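Local coordinates for protein putative ketosteroid isomerase (Parabacteroides distasonis ATCC 8503, PDB 3KE7) that is of unestablished function but, as a SnoaL-like member of the NTF2 superfamily, may act as a ketosteroid isomerase or bind a small ligand in its pocket, at residues L38-V43 with V111-P116; T52-L57 with R61-G66. All coordinates share one frame; numbering follows the deposited sequence. Where two conformers were deposited one is given.

Contact 1: residues L38-V43 with V111-P116; sequences LSDTDV and VYRRNP
Tyr112 meets Leu38 first along the strand 111-114, its ring crossing the leucine side chain at about a right angle. Tyr112 CE2 makes an apolar contact with Leu38 CD2 at 4.1 Å, and the same methyl comes to 3.6 Å from Tyr112 OH, an oblique van der Waals contact at the phenol end of the ring. That hydroxyl has its polar partner elsewhere, in a hydrogen bond with Glu23 of helix 15-28, which also packs on the ring through Ile19 and Leu22.

In the cone-like fold of the NTF2 superfamily, the two segments are not adjacent strands: strand 120-129 runs between them, the backbone of Ile122 hydrogen-bonded to those of Leu38 and Asp40. The closest CA atoms, those of Asp40 and Arg113, are accordingly 8.6 Å apart, and the bridging is left to side chains, the long arginine meeting two short aspartates.

Arg113 does so from the next position. Its CG stands anti to the backbone N (chi1 179°) and the chain bends at chi3, carrying the guanidinium to the turn Asp40-Val43. Asp42 is gripped end-on: NH1 of Arg113 bonds OD2 of Asp42 at 2.9 Å on its syn lone pair, and NH2 of Arg113 bonds OD1 of Asp42 at 2.8 Å, the two planes only 12° apart. The same NH2 of Arg113 reaches OD2 of Asp40 at 2.9 Å, from above that carboxylate. The other oxygen, Asp40 OD1, accepts from Thr41 N, 2.9 Å away. A water accepts from Arg113 NE and donates to Asp40 OD2 and Arg113 O. A methionine here would probably leave both carboxylates without their shared counter-charge and the water without its NE donor.

Contact 2: residues T52-L57 with R61-G66; sequences TKIEGL and RTYYKG
Ile54 drives its terminal methyl into the root of the Tyr63 side chain, and this is where the contact is tight. Ile54 CD1 stands 3.5 Å from Tyr63 CG and 3.5 Å from Tyr63 CB, with Tyr63 CD2 a little farther off at 3.7 Å. The two side chains cross at about a right angle, and the methyl approaches the ring obliquely. Ile54 CG1 lies beside the backbone N and anti to the carbonyl carbon (chi1 -80°), and the extended continuation aims CD1 at the helix. Gln59 and Leu60 of helix 57-65 pack on the same isoleucine, so the short strand 54-55 rests on the helix that follows it.

In this SnoaL-like (NTF2) fold strand 54-55, an outermost strand of the chain's mixed sheet, leads straight into helix 57-65 through Gly56, at the N-cap position; its positive phi, 95°, would press a CB against the preceding carbonyl O, which accounts for glycine. One turn into the helix, Arg61 N donates to Leu57 O at 2.8 Å with an N-H...O angle of 164°, the ordinary i to i+4 bond.

Arg61 and Leu57 make the looser end. Arg61 NH2 comes no nearer than 3.9 Å to Leu57 CD2, and both residues are partly exposed. The guanidinium lies obliquely against the leucine, and its NH2 is salt-bridged to Glu58 of the same helix; Val36 of helix 34-38 touches both Leu57 and Arg61.

Tyr63 has its polar end held elsewhere, its hydroxyl hydrogen-bonded with Asp47 and Ser49. The side chain is thus held at its two ends by unlike forces, van der Waals contact at CB and CG and hydrogen bonds at OH, which is likely to restrict its turning.

How the contacts relate
The contacts join directly through the backbone, although their centres are 15 Å apart: Val43 O lies 2.8 Å from Gly56 N and Thr41 O lies 3.0 Å from Leu57 N, both probable hydrogen bonds. The corner of contact 1 is thus tied to the start of the helix in contact 2; along the chain, contact 2 is nested within the loop that contact 1 closes. The two stand differently to the bound bicine: the side chain of Tyr63 is about 6 Å from it, that of Leu38 about 11 Å. Both also reach the second subunit: Asp42 packs on Gln83 of that subunit, and Lys53 NZ hydrogen-bonds to the carbonyl O of its Arg79.

Contact 1: residues L38-V43 with V111-P116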
ATOM      1  N   LEU B  38      -8.527  13.408  -6.873  1.00  5.62           N
ATOM      2  CA  LEU B  38      -8.465  13.029  -5.490  1.00  5.06           C
ATOM      3  C   LEU B  38      -7.028  12.778  -5.025  1.00  6.90           C
ATOM      4  O   LEU B  38      -6.776  12.617  -3.831  1.00  8.21           O
ATOM      5  CB  LEU B  38      -9.281  11.760  -5.291  1.00  6.17           C
ATOM      6  CG  LEU B  38      -9.543  11.185  -3.915  1.00  9.81           C
ATOM      7  CD1 LEU B  38     -10.022  12.232  -2.951  1.00  9.46           C
ATOM      8  CD2 LEU B  38     -10.541  10.054  -4.009  1.00 11.05           C
ATOM      9  N   SER B  39      -6.072  12.747  -5.953  1.00  5.18           N
ATOM     10  CA  SER B  39      -4.668  12.448  -5.617  1.00  5.50           C
ATOM     11  C   SER B  39      -3.823  13.710  -5.449  1.00  7.80           C
ATOM     12  O   SER B  39      -4.082  14.739  -6.072  1.00  8.95           O
ATOM     13  CB  SER B  39      -4.049  11.549  -6.721  1.00  8.13           C
ATOM     14  OG  SER B  39      -4.662  10.270  -6.779  1.00  7.59           O
ATOM     15  N   ASP B  40      -2.764  13.590  -4.629  1.00  8.44           N
ATOM     16  CA  ASP B  40      -1.843  14.667  -4.388  1.00  7.35           C
ATOM     17  C   ASP B  40      -0.640  14.644  -5.330  1.00  5.84           C
ATOM     18  O   ASP B  40      -0.362  13.698  -6.057  1.00  7.71           O
ATOM     19  CB  ASP B  40      -1.363  14.667  -2.939  1.00  9.45           C
ATOM     20  CG  ASP B  40      -1.430  16.011  -2.305  1.00 13.61           C
ATOM     21  OD1 ASP B  40      -1.321  17.032  -3.068  1.00 16.91           O
ATOM     22  OD2 ASP B  40      -1.533  16.068  -1.041  1.00 14.20           O
ATOM     23  N   THR B  41       0.105  15.744  -5.296  1.00  7.12           N
ATOM     24  CA  THR B  41       1.218  15.936  -6.216  0.50  5.91           C
ATOM     25  C   THR B  41       2.291  14.844  -6.157  1.00  7.25           C
ATOM     26  O   THR B  41       2.921  14.567  -7.170  1.00  8.25           O
ATOM     27  CB  THR B  41       1.885  17.328  -6.059  0.50  6.54           C
ATOM     28  OG1 THR B  41       2.366  17.508  -4.707  0.50  7.79           O
ATOM     29  CG2 THR B  41       0.903  18.413  -6.439  0.50 10.52           C
ATOM     30  N   ASP B  42       2.468  14.243  -4.986  1.00  7.47           N
ATOM     31  CA  ASP B  42       3.508  13.241  -4.717  1.00  5.56           C
ATOM     32  C   ASP B  42       2.988  11.823  -4.798  1.00  6.50           C
ATOM     33  O   ASP B  42       3.654  10.889  -4.317  1.00  7.59           O
ATOM     34  CB  ASP B  42       4.153  13.522  -3.362  1.00  7.50           C
ATOM     35  CG  ASP B  42       3.179  13.462  -2.226  1.00 13.42           C
ATOM     36  OD1 ASP B  42       1.998  13.939  -2.345  1.00 11.41           O
ATOM     37  OD2 ASP B  42       3.621  12.985  -1.134  1.00 13.24           O
ATOM     38  N   VAL B  43       1.873  11.617  -5.474  1.00  5.33           N
ATOM     39  CA  VAL B  43       1.263  10.308  -5.510  1.00  5.67           C
ATOM     40  C   VAL B  43       2.171   9.269  -6.202  1.00  6.02           C
ATOM     41  O   VAL B  43       2.843   9.558  -7.179  1.00  6.10           O
ATOM     42  CB  VAL B  43      -0.116  10.400  -6.202  1.00  6.84           C
ATOM     43  CG1 VAL B  43       0.045  10.817  -7.728  1.00  7.03           C
ATOM     44  CG2 VAL B  43      -0.898   9.109  -6.059  1.00  7.18           C
ATOM     45  N   VAL B 111      -3.429   5.009   0.286  1.00  4.94           N
ATOM     46  CA  VAL B 111      -3.008   5.801   1.430  1.00  4.54           C
ATOM     47  C   VAL B 111      -3.478   7.245   1.167  1.00  5.78           C
ATOM     48  O   VAL B 111      -3.105   7.841   0.179  1.00  6.41           O
ATOM     49  CB  VAL B 111      -1.529   5.785   1.650  1.00  6.53           C
ATOM     50  CG1 VAL B 111      -1.208   6.623   2.905  1.00  7.91           C
ATOM     51  CG2 VAL B 111      -1.015   4.333   1.839  1.00  8.72           C
ATOM     52  N   TYR B 112      -4.311   7.776   2.086  1.00  4.63           N
ATOM     53  CA  TYR B 112      -4.811   9.137   2.060  1.00  5.26           C
ATOM     54  C   TYR B 112      -4.107   9.958   3.133  1.00  5.96           C
ATOM     55  O   TYR B 112      -3.801   9.444   4.231  1.00  6.76           O
ATOM     56  CB  TYR B 112      -6.318   9.175   2.390  1.00  6.97           C
ATOM     57  CG  TYR B 112      -7.283   8.732   1.302  1.00  5.66           C
ATOM     58  CD1 TYR B 112      -7.458   7.406   0.997  1.00  6.00           C
ATOM     59  CD2 TYR B 112      -8.064   9.665   0.636  1.00  6.18           C
ATOM     60  CE1 TYR B 112      -8.401   6.988   0.088  1.00  6.58           C
ATOM     61  CE2 TYR B 112      -8.983   9.276  -0.315  1.00  7.03           C
ATOM     62  CZ  TYR B 112      -9.146   7.930  -0.588  1.00  7.54           C
ATOM     63  OH  TYR B 112     -10.108   7.529  -1.519  1.00  7.64           O
ATOM     64  N   ARG B 113      -3.813  11.209   2.811  1.00  5.87           N
ATOM     65  CA  ARG B 113      -3.177  12.135   3.699  1.00  6.54           C
ATOM     66  C   ARG B 113      -4.042  13.359   3.823  1.00  5.13           C
ATOM     67  O   ARG B 113      -4.496  13.889   2.806  1.00  7.30           O
ATOM     68  CB  ARG B 113      -1.770  12.529   3.194  1.00  6.76           C
ATOM     69  CG  ARG B 113      -1.021  13.564   4.105  1.00  6.40           C
ATOM     70  CD  ARG B 113       0.373  13.912   3.601  1.00  9.67           C
ATOM     71  NE  ARG B 113       0.272  14.482   2.274  1.00  7.93           N
ATOM     72  CZ  ARG B 113       1.141  14.291   1.263  1.00  9.89           C
ATOM     73  NH1 ARG B 113       2.243  13.544   1.403  1.00 10.75           N
ATOM     74  NH2 ARG B 113       0.889  14.835   0.073  1.00  9.52           N
ATOM     75  N   ARG B 114      -4.261  13.798   5.057  1.00  8.10           N
ATOM     76  CA  ARG B 114      -5.054  14.978   5.314  1.00 10.67           C
ATOM     77  C   ARG B 114      -4.143  16.183   5.145  1.00 11.98           C
ATOM     78  O   ARG B 114      -3.124  16.274   5.825  1.00 16.12           O
ATOM     79  CB  ARG B 114      -5.637  14.925   6.732  1.00 13.37           C
ATOM     80  CG  ARG B 114      -6.602  16.117   7.019  1.00 14.19           C
ATOM     81  CD  ARG B 114      -7.252  15.976   8.391  1.00 16.59           C
ATOM     82  NE  ARG B 114      -6.217  15.907   9.402  1.00 20.80           N
ATOM     83  CZ  ARG B 114      -6.259  15.156  10.504  1.00 31.13           C
ATOM     84  NH1 ARG B 114      -7.331  14.401  10.800  1.00 34.98           N
ATOM     85  NH2 ARG B 114      -5.210  15.156  11.316  1.00 33.82           N
ATOM     86  N   ASN B 115      -4.497  17.063   4.220  1.00 13.10           N
ATOM     87  CA  ASN B 115      -3.748  18.287   3.985  1.00 18.37           C
ATOM     88  C   ASN B 115      -4.182  19.354   4.999  1.00 21.53           C
ATOM     89  O   ASN B 115      -5.160  19.157   5.713  1.00 18.97           O
ATOM     90  CB  ASN B 115      -3.808  18.753   2.499  1.00 18.45           C
ATOM     91  CG  ASN B 115      -5.204  19.326   2.016  1.00 25.35           C
ATOM     92  OD1 ASN B 115      -6.047  19.800   2.808  1.00 26.90           O
ATOM     93  ND2 ASN B 115      -5.377  19.362   0.649  1.00 19.42           N
ATOM     94  N   PRO B 116      -3.404  20.443   5.114  1.00 27.42           N
ATOM     95  CA  PRO B 116      -3.758  21.524   6.066  1.00 27.65           C
ATOM     96  C   PRO B 116      -5.159  22.096   5.884  1.00 28.82           C
ATOM     97  O   PRO B 116      -5.759  22.570   6.856  1.00 30.56           O
ATOM     98  CB  PRO B 116      -2.710  22.583   5.779  1.00 28.66           C
ATOM     99  CG  PRO B 116      -1.489  21.810   5.434  1.00 26.14           C
ATOM    100  CD  PRO B 116      -1.977  20.507   4.745  1.00 28.91           C
TER
HETATM  101  O   HOH W   1      -2.384  15.608   1.654  0.60 11.25           O

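Contact 2: residues T52-L57 with R61-G66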
ATOM      1  N   THR B  52       6.810  -0.380 -14.245  1.00  6.06           N
ATOM      2  CA  THR B  52       7.408   0.264 -13.062  1.00  6.66           C
ATOM      3  C   THR B  52       6.382   1.250 -12.507  1.00  5.22           C
ATOM      4  O   THR B  52       5.481   1.707 -13.251  1.00  6.99           O
ATOM      5  CB  THR B  52       8.747   0.950 -13.463  1.00  7.09           C
ATOM      6  OG1 THR B  52       9.431   1.284 -12.279  1.00  8.02           O
ATOM      7  CG2 THR B  52       8.508   2.208 -14.330  1.00  8.09           C
ATOM      8  N   LYS B  53       6.486   1.555 -11.233  1.00  6.97           N
ATOM      9  CA  LYS B  53       5.482   2.403 -10.622  1.00  5.87           C
ATOM     10  C   LYS B  53       5.454   3.831 -11.209  1.00  5.92           C
ATOM     11  O   LYS B  53       6.473   4.364 -11.688  1.00  6.76           O
ATOM     12  CB  LYS B  53       5.628   2.471  -9.081  1.00  4.47           C
ATOM     13  CG  LYS B  53       6.852   3.272  -8.590  1.00  6.38           C
ATOM     14  CD  LYS B  53       7.120   2.949  -7.180  1.00  6.09           C
ATOM     15  CE  LYS B  53       8.165   3.833  -6.517  1.00  6.60           C
ATOM     16  NZ  LYS B  53       9.421   3.907  -7.323  1.00  6.50           N
ATOM     17  N   ILE B  54       4.264   4.413 -11.226  1.00  5.13           N
ATOM     18  CA  ILE B  54       4.027   5.795 -11.549  1.00  3.70           C
ATOM     19  C   ILE B  54       4.384   6.647 -10.370  1.00  6.37           C
ATOM     20  O   ILE B  54       4.077   6.316  -9.247  1.00  6.26           O
ATOM     21  CB  ILE B  54       2.552   6.006 -11.998  1.00  5.82           C
ATOM     22  CG1 ILE B  54       2.414   5.573 -13.438  1.00  6.93           C
ATOM     23  CG2 ILE B  54       2.130   7.479 -11.807  1.00  8.39           C
ATOM     24  CD1 ILE B  54       0.955   5.564 -13.978  1.00  9.23           C
ATOM     25  N   GLU B  55       5.061   7.750 -10.662  1.00  6.11           N
ATOM     26  CA  GLU B  55       5.496   8.723  -9.630  0.60  6.98           C
ATOM     27  C   GLU B  55       5.125  10.112 -10.029  1.00  5.19           C
ATOM     28  O   GLU B  55       5.638  10.679 -11.040  1.00  7.97           O
ATOM     29  CB  GLU B  55       6.980   8.659  -9.430  0.60  7.05           C
ATOM     30  CG  GLU B  55       7.410   7.326  -8.986  0.60  8.66           C
ATOM     31  CD  GLU B  55       8.891   7.177  -8.850  0.60  7.76           C
ATOM     32  OE1 GLU B  55       9.587   8.171  -8.448  0.60 12.22           O
ATOM     33  OE2 GLU B  55       9.351   6.017  -9.108  0.60  7.66           O
ATOM     34  N   GLY B  56       4.328  10.725  -9.192  1.00  6.28           N
ATOM     35  CA  GLY B  56       3.906  12.084  -9.377  1.00  6.08           C
ATOM     36  C   GLY B  56       2.575  12.225 -10.067  1.00  7.41           C
ATOM     37  O   GLY B  56       2.210  11.433 -10.918  1.00  7.83           O
ATOM     38  N   LEU B  57       1.868  13.285  -9.710  1.00  8.41           N
ATOM     39  CA  LEU B  57       0.581  13.527 -10.245  1.00  6.85           C
ATOM     40  C   LEU B  57       0.590  13.758 -11.721  1.00  7.28           C
ATOM     41  O   LEU B  57      -0.378  13.401 -12.398  1.00  8.53           O
ATOM     42  CB  LEU B  57      -0.035  14.716  -9.538  1.00  6.60           C
ATOM     43  CG  LEU B  57      -1.517  14.986  -9.792  1.00 10.30           C
ATOM     44  CD1 LEU B  57      -2.373  13.829  -9.367  1.00 12.06           C
ATOM     45  CD2 LEU B  57      -1.926  16.280  -8.979  1.00 10.23           C
ATOM     46  N   ARG B  61      -1.761  11.645 -14.156  1.00  5.70           N
ATOM     47  CA  ARG B  61      -2.680  12.339 -15.051  1.00  7.58           C
ATOM     48  C   ARG B  61      -2.517  11.850 -16.477  1.00  6.71           C
ATOM     49  O   ARG B  61      -3.501  11.501 -17.116  1.00  6.65           O
ATOM     50  CB  ARG B  61      -2.488  13.848 -14.949  1.00  8.48           C
ATOM     51  CG  ARG B  61      -3.460  14.585 -15.827  1.00  8.25           C
ATOM     52  CD  ARG B  61      -3.108  16.075 -15.944  1.00 15.48           C
ATOM     53  NE  ARG B  61      -2.677  16.616 -14.669  1.00 25.49           N
ATOM     54  CZ  ARG B  61      -3.479  16.958 -13.672  1.00 27.42           C
ATOM     55  NH1 ARG B  61      -4.806  16.836 -13.784  1.00 33.23           N
ATOM     56  NH2 ARG B  61      -2.942  17.435 -12.541  1.00 27.75           N
ATOM     57  N   THR B  62      -1.304  11.798 -16.974  1.00  7.07           N
ATOM     58  CA  THR B  62      -1.031  11.296 -18.319  1.00  8.11           C
ATOM     59  C   THR B  62      -1.545   9.881 -18.525  1.00  7.51           C
ATOM     60  O   THR B  62      -2.154   9.565 -19.548  1.00  8.05           O
ATOM     61  CB  THR B  62       0.486  11.375 -18.593  1.00 10.40           C
ATOM     62  OG1 THR B  62       0.864  12.752 -18.489  1.00 14.49           O
ATOM     63  CG2 THR B  62       0.832  10.827 -20.002  1.00 14.41           C
ATOM     64  N   TYR B  63      -1.331   9.014 -17.537  1.00  6.80           N
ATOM     65  CA  TYR B  63      -1.811   7.643 -17.604  1.00  6.40           C
ATOM     66  C   TYR B  63      -3.361   7.589 -17.657  1.00  5.25           C
ATOM     67  O   TYR B  63      -3.967   6.926 -18.512  1.00  5.52           O
ATOM     68  CB  TYR B  63      -1.296   6.880 -16.383  1.00  7.61           C
ATOM     69  CG  TYR B  63      -1.694   5.444 -16.329  1.00  5.51           C
ATOM     70  CD1 TYR B  63      -1.316   4.572 -17.323  1.00  9.44           C
ATOM     71  CD2 TYR B  63      -2.432   4.944 -15.260  1.00  7.13           C
ATOM     72  CE1 TYR B  63      -1.676   3.240 -17.269  1.00  7.86           C
ATOM     73  CE2 TYR B  63      -2.747   3.618 -15.171  1.00  7.67           C
ATOM     74  CZ  TYR B  63      -2.388   2.775 -16.203  1.00  6.54           C
ATOM     75  OH  TYR B  63      -2.735   1.419 -16.198  1.00 10.05           O
ATOM     76  N   TYR B  64      -3.994   8.328 -16.754  1.00  5.28           N
ATOM     77  CA  TYR B  64      -5.443   8.336 -16.672  1.00  5.13           C
ATOM     78  C   TYR B  64      -6.116   8.963 -17.887  1.00  4.69           C
ATOM     79  O   TYR B  64      -7.234   8.584 -18.261  1.00  5.78           O
ATOM     80  CB  TYR B  64      -5.906   9.074 -15.379  1.00  6.24           C
ATOM     81  CG  TYR B  64      -6.161   8.175 -14.226  1.00  5.97           C
ATOM     82  CD1 TYR B  64      -5.150   7.665 -13.474  1.00  8.21           C
ATOM     83  CD2 TYR B  64      -7.450   7.847 -13.893  1.00  6.90           C
ATOM     84  CE1 TYR B  64      -5.394   6.846 -12.393  1.00  7.99           C
ATOM     85  CE2 TYR B  64      -7.730   7.007 -12.827  1.00 10.06           C
ATOM     86  CZ  TYR B  64      -6.703   6.517 -12.074  1.00  7.72           C
ATOM     87  OH  TYR B  64      -7.041   5.661 -11.022  1.00  8.48           O
ATOM     88  N   LYS B  65      -5.422   9.870 -18.564  1.00  6.17           N
ATOM     89  CA  LYS B  65      -5.964  10.464 -19.777  1.00  4.50           C
ATOM     90  C   LYS B  65      -6.208   9.410 -20.854  1.00  4.66           C
ATOM     91  O   LYS B  65      -7.049   9.619 -21.718  1.00  5.54           O
ATOM     92  CB  LYS B  65      -5.011  11.513 -20.334  1.00  4.99           C
ATOM     93  CG  LYS B  65      -5.049  12.826 -19.575  1.00  9.31           C
ATOM     94  CD  LYS B  65      -3.899  13.811 -19.974  1.00 11.54           C
ATOM     95  CE  LYS B  65      -3.802  14.046 -21.443  1.00 11.32           C
ATOM     96  NZ  LYS B  65      -4.919  14.921 -21.976  1.00 14.15           N
ATOM     97  N   GLY B  66      -5.516   8.284 -20.783  1.00  4.87           N
ATOM     98  CA  GLY B  66      -5.655   7.231 -21.785  1.00  6.39           C
ATOM     99  C   GLY B  66      -6.631   6.144 -21.395  1.00  6.44           C
ATOM    100  O   GLY B  66      -6.873   5.245 -22.181  1.00  9.46           O
TER